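Local coordinates for protein staphylococcal enterotoxin-like toxin (Staphylococcus aureus, PDB 4DXF) that probably binds host carbohydrates, as a staphylococcal superantigen-like protein built from an OB-fold domain and a beta-grasp domain, at residues Ser27-Asn32 and Asp77-Leu82; Val165-Asn170 and Ile196-Val201. One frame throughout, in Å; residues are numbered along the deposited sequence.

Contact 1 (Ser27-Asn32 and Asp77-Leu82)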
loop_
_atom_site.group_PDB
_atom_site.type_symbol
_atom_site.label_atom_id
_atom_site.label_comp_id
_atom_site.label_asym_id
_atom_site.label_seq_id
_atom_site.Cartn_x
_atom_site.Cartn_y
_atom_site.Cartn_z
ATOM N N SER A 27 1.613 1.686 -10.105
ATOM C CA SER A 27 0.542 2.259 -9.220
ATOM C C SER A 27 0.093 3.602 -9.811
ATOM O O SER A 27 0.797 4.200 -10.649
ATOM C CB SER A 27 0.992 2.521 -7.798
ATOM O OG SER A 27 2.188 3.351 -7.777
ATOM N N LEU A 28 -1.098 4.039 -9.384
ATOM C CA LEU A 28 -1.628 5.351 -9.853
ATOM C C LEU A 28 -2.068 6.063 -8.586
ATOM O O LEU A 28 -2.431 5.472 -7.508
ATOM C CB LEU A 28 -2.839 5.157 -10.793
ATOM C CG LEU A 28 -2.639 4.503 -12.185
ATOM C CD1 LEU A 28 -3.902 3.895 -12.801
ATOM C CD2 LEU A 28 -1.893 5.442 -13.135
ATOM N N GLU A 29 -2.078 7.399 -8.631
ATOM C CA GLU A 29 -2.457 8.081 -7.413
ATOM C C GLU A 29 -3.458 9.157 -7.804
ATOM O O GLU A 29 -3.108 9.952 -8.663
ATOM C CB GLU A 29 -1.260 8.763 -6.786
ATOM C CG GLU A 29 -0.350 7.769 -6.059
ATOM C CD GLU A 29 0.887 8.370 -5.453
ATOM O OE1 GLU A 29 0.816 9.524 -4.971
ATOM O OE2 GLU A 29 1.940 7.682 -5.483
ATOM N N PHE A 30 -4.658 9.140 -7.226
ATOM C CA PHE A 30 -5.730 10.143 -7.539
ATOM C C PHE A 30 -6.051 10.909 -6.313
ATOM O O PHE A 30 -6.491 10.357 -5.336
ATOM C CB PHE A 30 -6.963 9.427 -8.123
ATOM C CG PHE A 30 -6.633 8.645 -9.397
ATOM C CD1 PHE A 30 -6.953 7.318 -9.501
ATOM C CD2 PHE A 30 -6.043 9.289 -10.488
ATOM C CE1 PHE A 30 -6.674 6.646 -10.660
ATOM C CE2 PHE A 30 -5.762 8.629 -11.631
ATOM C CZ PHE A 30 -6.045 7.297 -11.703
ATOM N N LYS A 31 -5.810 12.217 -6.307
ATOM C CA LYS A 31 -5.900 12.898 -5.050
ATOM C C LYS A 31 -6.919 14.050 -5.272
ATOM O O LYS A 31 -7.154 14.435 -6.437
ATOM C CB LYS A 31 -4.556 13.487 -4.578
ATOM C CG LYS A 31 -3.511 12.386 -4.175
ATOM C CD LYS A 31 -2.327 13.004 -3.386
ATOM C CE LYS A 31 -1.113 12.135 -3.647
ATOM N NZ LYS A 31 0.107 12.674 -2.979
ATOM N N ASN A 32 -7.538 14.415 -4.168
ATOM C CA ASN A 32 -8.592 15.507 -4.118
ATOM C C ASN A 32 -9.723 15.175 -5.119
ATOM O O ASN A 32 -10.196 16.024 -5.927
ATOM C CB ASN A 32 -7.935 16.828 -4.485
ATOM C CG ASN A 32 -6.860 17.225 -3.468
ATOM O OD1 ASN A 32 -7.050 17.056 -2.273
ATOM N ND2 ASN A 32 -5.727 17.760 -3.944
ATOM N N ASP A 77 -8.754 10.602 -1.530
ATOM C CA ASP A 77 -7.499 10.349 -2.225
ATOM C C ASP A 77 -7.500 8.782 -2.347
ATOM O O ASP A 77 -7.972 8.145 -1.419
ATOM C CB ASP A 77 -6.322 10.722 -1.342
ATOM C CG ASP A 77 -6.020 12.213 -1.321
ATOM O OD1 ASP A 77 -6.890 12.966 -1.843
ATOM O OD2 ASP A 77 -4.946 12.573 -0.795
ATOM N N VAL A 78 -7.034 8.269 -3.463
ATOM C CA VAL A 78 -6.909 6.785 -3.635
ATOM C C VAL A 78 -5.551 6.464 -4.171
ATOM O O VAL A 78 -5.049 7.092 -5.146
ATOM C CB VAL A 78 -8.003 6.261 -4.570
ATOM C CG1 VAL A 78 -8.015 4.694 -4.538
ATOM C CG2 VAL A 78 -9.414 6.721 -4.135
ATOM N N PHE A 79 -4.920 5.448 -3.510
ATOM C CA PHE A 79 -3.704 4.886 -4.036
ATOM C C PHE A 79 -4.214 3.597 -4.755
ATOM O O PHE A 79 -4.789 2.721 -4.040
ATOM C CB PHE A 79 -2.758 4.575 -2.853
ATOM C CG PHE A 79 -1.491 3.907 -3.329
ATOM C CD1 PHE A 79 -0.520 4.651 -3.976
ATOM C CD2 PHE A 79 -1.325 2.546 -3.185
ATOM C CE1 PHE A 79 0.674 4.023 -4.532
ATOM C CE2 PHE A 79 -0.181 1.884 -3.735
ATOM C CZ PHE A 79 0.842 2.611 -4.373
ATOM N N VAL A 80 -3.937 3.507 -6.046
ATOM C CA VAL A 80 -4.472 2.496 -6.977
ATOM C C VAL A 80 -3.347 1.605 -7.464
ATOM O O VAL A 80 -2.361 2.072 -7.996
ATOM C CB VAL A 80 -5.221 3.134 -8.199
ATOM C CG1 VAL A 80 -5.668 2.092 -9.279
ATOM C CG2 VAL A 80 -6.379 3.928 -7.717
ATOM N N VAL A 81 -3.628 0.293 -7.406
ATOM C CA VAL A 81 -2.783 -0.673 -8.106
ATOM C C VAL A 81 -3.798 -1.522 -8.914
ATOM O O VAL A 81 -4.578 -2.254 -8.269
ATOM C CB VAL A 81 -2.041 -1.587 -7.055
ATOM C CG1 VAL A 81 -1.184 -2.665 -7.839
ATOM C CG2 VAL A 81 -1.091 -0.783 -6.195
ATOM N N LEU A 82 -3.859 -1.355 -10.237
ATOM C CA LEU A 82 -4.904 -2.022 -11.057
ATOM C C LEU A 82 -4.551 -3.533 -11.019
ATOM O O LEU A 82 -3.369 -3.889 -11.071
ATOM C CB LEU A 82 -4.933 -1.566 -12.464
ATOM C CG LEU A 82 -5.287 -0.080 -12.665
ATOM C CD1 LEU A 82 -5.099 0.265 -14.102
ATOM C CD2 LEU A 82 -6.745 0.002 -12.167
#

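Contact 2 (Val165-Asn170 and Ile196-Val201)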
loop_
_atom_site.group_PDB
_atom_site.type_symbol
_atom_site.label_atom_id
_atom_site.label_comp_id
_atom_site.label_asym_id
_atom_site.label_seq_id
_atom_site.Cartn_x
_atom_site.Cartn_y
_atom_site.Cartn_z
ATOM N N VAL A 165 8.417 -2.858 9.416
ATOM C CA VAL A 165 7.740 -2.341 10.585
ATOM C C VAL A 165 7.756 -0.811 10.543
ATOM O O VAL A 165 8.835 -0.154 10.477
ATOM C CB VAL A 165 8.357 -2.861 11.960
ATOM C CG1 VAL A 165 7.578 -2.317 13.253
ATOM C CG2 VAL A 165 8.547 -4.415 11.964
ATOM N N ILE A 166 6.538 -0.271 10.618
ATOM C CA ILE A 166 6.359 1.185 10.591
ATOM C C ILE A 166 6.211 1.614 12.028
ATOM O O ILE A 166 5.274 1.191 12.712
ATOM C CB ILE A 166 5.067 1.578 9.818
ATOM C CG1 ILE A 166 4.900 0.921 8.443
ATOM C CG2 ILE A 166 4.891 3.150 9.698
ATOM C CD1 ILE A 166 5.996 1.241 7.373
ATOM N N LYS A 167 7.138 2.427 12.516
ATOM C CA LYS A 167 7.124 2.798 13.922
ATOM C C LYS A 167 6.531 4.176 14.043
ATOM O O LYS A 167 7.030 5.088 13.426
ATOM C CB LYS A 167 8.536 2.781 14.548
ATOM C CG LYS A 167 9.062 1.301 14.550
ATOM C CD LYS A 167 10.476 1.182 15.096
ATOM C CE LYS A 167 10.489 0.519 16.464
ATOM N NZ LYS A 167 11.707 0.979 17.202
ATOM N N MET A 168 5.481 4.286 14.854
ATOM C CA MET A 168 4.757 5.542 15.053
ATOM C C MET A 168 5.338 6.412 16.181
ATOM O O MET A 168 5.810 5.885 17.199
ATOM C CB MET A 168 3.311 5.175 15.323
ATOM C CG MET A 168 2.693 4.308 14.177
ATOM S SD MET A 168 2.907 4.994 12.508
ATOM C CE MET A 168 1.653 6.348 12.481
ATOM N N LYS A 169 5.300 7.737 16.002
ATOM C CA LYS A 169 5.800 8.718 17.003
ATOM C C LYS A 169 5.057 8.548 18.325
ATOM O O LYS A 169 5.641 8.684 19.428
ATOM C CB LYS A 169 5.628 10.171 16.519
ATOM C CG LYS A 169 6.776 10.692 15.687
ATOM C CD LYS A 169 6.388 11.997 15.061
ATOM C CE LYS A 169 7.343 12.349 13.978
ATOM N NZ LYS A 169 8.742 12.125 14.460
ATOM N N ASN A 170 3.776 8.223 18.202
ATOM C CA ASN A 170 2.907 8.022 19.351
ATOM C C ASN A 170 3.272 6.738 20.119
ATOM O O ASN A 170 2.598 6.359 21.069
ATOM C CB ASN A 170 1.415 8.137 18.955
ATOM C CG ASN A 170 0.832 6.849 18.352
ATOM O OD1 ASN A 170 1.520 5.852 18.134
ATOM N ND2 ASN A 170 -0.477 6.877 18.108
ATOM N N ILE A 196 4.339 9.016 11.478
ATOM C CA ILE A 196 5.359 7.975 11.225
ATOM C C ILE A 196 6.719 8.506 11.710
ATOM O O ILE A 196 7.158 9.593 11.322
ATOM C CB ILE A 196 5.394 7.598 9.741
ATOM C CG1 ILE A 196 4.059 6.960 9.344
ATOM C CG2 ILE A 196 6.539 6.608 9.427
ATOM C CD1 ILE A 196 3.867 6.795 7.790
ATOM N N ASP A 197 7.389 7.716 12.531
ATOM C CA ASP A 197 8.674 8.112 13.016
ATOM C C ASP A 197 9.842 7.568 12.159
ATOM O O ASP A 197 10.628 8.346 11.581
ATOM C CB ASP A 197 8.805 7.662 14.461
ATOM C CG ASP A 197 9.990 8.282 15.117
ATOM O OD1 ASP A 197 10.197 9.522 14.972
ATOM O OD2 ASP A 197 10.735 7.518 15.724
ATOM N N ASN A 198 9.922 6.240 12.081
ATOM C CA ASN A 198 10.969 5.518 11.312
ATOM C C ASN A 198 10.427 4.140 10.898
ATOM O O ASN A 198 9.393 3.631 11.409
ATOM C CB ASN A 198 12.330 5.413 12.049
ATOM C CG ASN A 198 12.262 4.554 13.293
ATOM O OD1 ASN A 198 12.524 3.341 13.271
ATOM N ND2 ASN A 198 11.860 5.165 14.382
ATOM N N ILE A 199 11.166 3.529 9.977
ATOM C CA ILE A 199 10.703 2.318 9.347
ATOM C C ILE A 199 11.894 1.353 9.486
ATOM O O ILE A 199 13.021 1.770 9.193
ATOM C CB ILE A 199 10.363 2.587 7.892
ATOM C CG1 ILE A 199 9.196 3.564 7.810
ATOM C CG2 ILE A 199 10.001 1.265 7.172
ATOM C CD1 ILE A 199 8.868 3.960 6.453
ATOM N N GLU A 200 11.615 0.142 9.943
ATOM C CA GLU A 200 12.638 -0.926 10.134
ATOM C C GLU A 200 12.342 -2.118 9.218
ATOM O O GLU A 200 11.216 -2.627 9.166
ATOM C CB GLU A 200 12.746 -1.313 11.617
ATOM C CG GLU A 200 13.544 -0.302 12.547
ATOM C CD GLU A 200 13.198 -0.431 14.067
ATOM O OE1 GLU A 200 12.400 -1.337 14.471
ATOM O OE2 GLU A 200 13.726 0.390 14.865
ATOM N N VAL A 201 13.327 -2.560 8.427
ATOM C CA VAL A 201 13.023 -3.599 7.429
ATOM C C VAL A 201 14.037 -4.716 7.742
ATOM O O VAL A 201 15.211 -4.396 7.940
ATOM C CB VAL A 201 13.251 -3.103 5.995
ATOM C CG1 VAL A 201 13.067 -4.217 4.970
ATOM C CG2 VAL A 201 12.204 -1.998 5.640
#

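Contact 1 (Ser27-Asn32 and Asp77-Leu82)
Strands 28-31 and 77-80 run antiparallel, at 174° with their axes 4.7 Å apart, as L28 pairs with V80 and F30 with V78 in hydrogen-bonded pairs round a non-hydrogen-bonded E29-F79 pair. They belong to the OB-fold domain of this superantigen-like protein, where 28-31 is an edge strand of its sheet within this chain and 76-80 also bonds to strand 92-99. The pairs share four backbone hydrogen bonds, the shortest from L28 N to V80 O at 2.7 Å and the straightest from F30 N to V78 O, 174° at the hydrogen.

L28, F30, V78 and V80 fill one face. The branched V80 suits an extended strand: its CG2, set anti to the carbonyl carbon, reaches F30 CD1 at 3.9 Å, while L28 CD1 meets L82 CD1 at 4.0 Å beyond the last bonded pair. Y56 of strand 56-59 touches L28, L82 and the F30 ring, and I58 packs on V78 and V80, so apolar residues fit this side.

On the other face, F79 has CG anti to the backbone N (chi1 177°), which swings its ring toward S27 and the stem of E29. S27, small enough to lie close against it, brings CB to 3.4 Å from F79 CZ. E29 crosses the ring edge with CG 3.8 Å from F79 CD1, and its OE2 lies in the ring plane at the edge; that carboxylate is salt-bridged to K144 of helix 138-153, which also packs against F79.

D77 suits the far end because its acceptors serve several donors. OD2 pairs with K133, whereas OD1 takes a hydrogen bond from S100 OG and another from the backbone of N32, where the chain turns its corner: N32 N lies 2.8 Å from D77 OD1, approaching from above the carboxylate plane.

Contact 2 (Val165-Asn170 and Ile196-Val201)
A classic beta bulge interrupts the antiparallel pairing of V165-M168 with I196-V201, inner strands of the beta-grasp sheet: D197 and N198 together face K167. V165-E200 and K167-N198 are hydrogen-bonded pairs, and past K167 the register shifts by one. At the bulge K167 O accepts D197 N at 2.8 Å and, weakly, N198 N at 3.4 Å, while K167 N bonds to N198 O.

Isoleucines pack against helix 138-153, whose L145 touches I166 and I199 and whose L141 touches I196. Branched isoleucines suit these extended positions: I166 turns CG2 to I196 CG2 (3.8 Å) and CD1 to I199 CG1 (4.0 Å), lying alongside I199. M168, against Y174 of strand 173-177, supplies a flexible chain, bent at chi2 and chi3, that folds SD back to I196 CG1 at 3.9 Å.

Charged pairs occupy more open positions, where long lysines can reach across strands. K167 bends at chi3 (109°), laying its methylenes against the carboxylate of E200 and bringing K167 NZ to the syn side of E200 OE2 at 3.1 Å, though 31° out of the carboxylate plane. At the bulge N198 ND2 bonds to D197 OD2, leaving the other oxygen for K169, which crosses D197 at about a right angle: K169 NZ meets the anti lone pair of D197 OD1 at 3.0 Å.

Contact 1 and contact 2 lie in the two domains of the superantigen fold, on opposite sides of the chain's centre. Their centres are 23 Å apart and their nearest atoms about 13 Å, so neither touches the other, and contact 1 is complete in sequence before contact 2 begins. Helix 138-153 relates them: K144 and F143 meet residues of 27-32 and 77-82, while L141, L145 and L149 pack on 165-170 and 196-201. Contact 1 joins an outermost strand to its sheet, whereas contact 2 pairs two inner strands. Each contact therefore holds together the sheet of its own domain, and the helix packs against both.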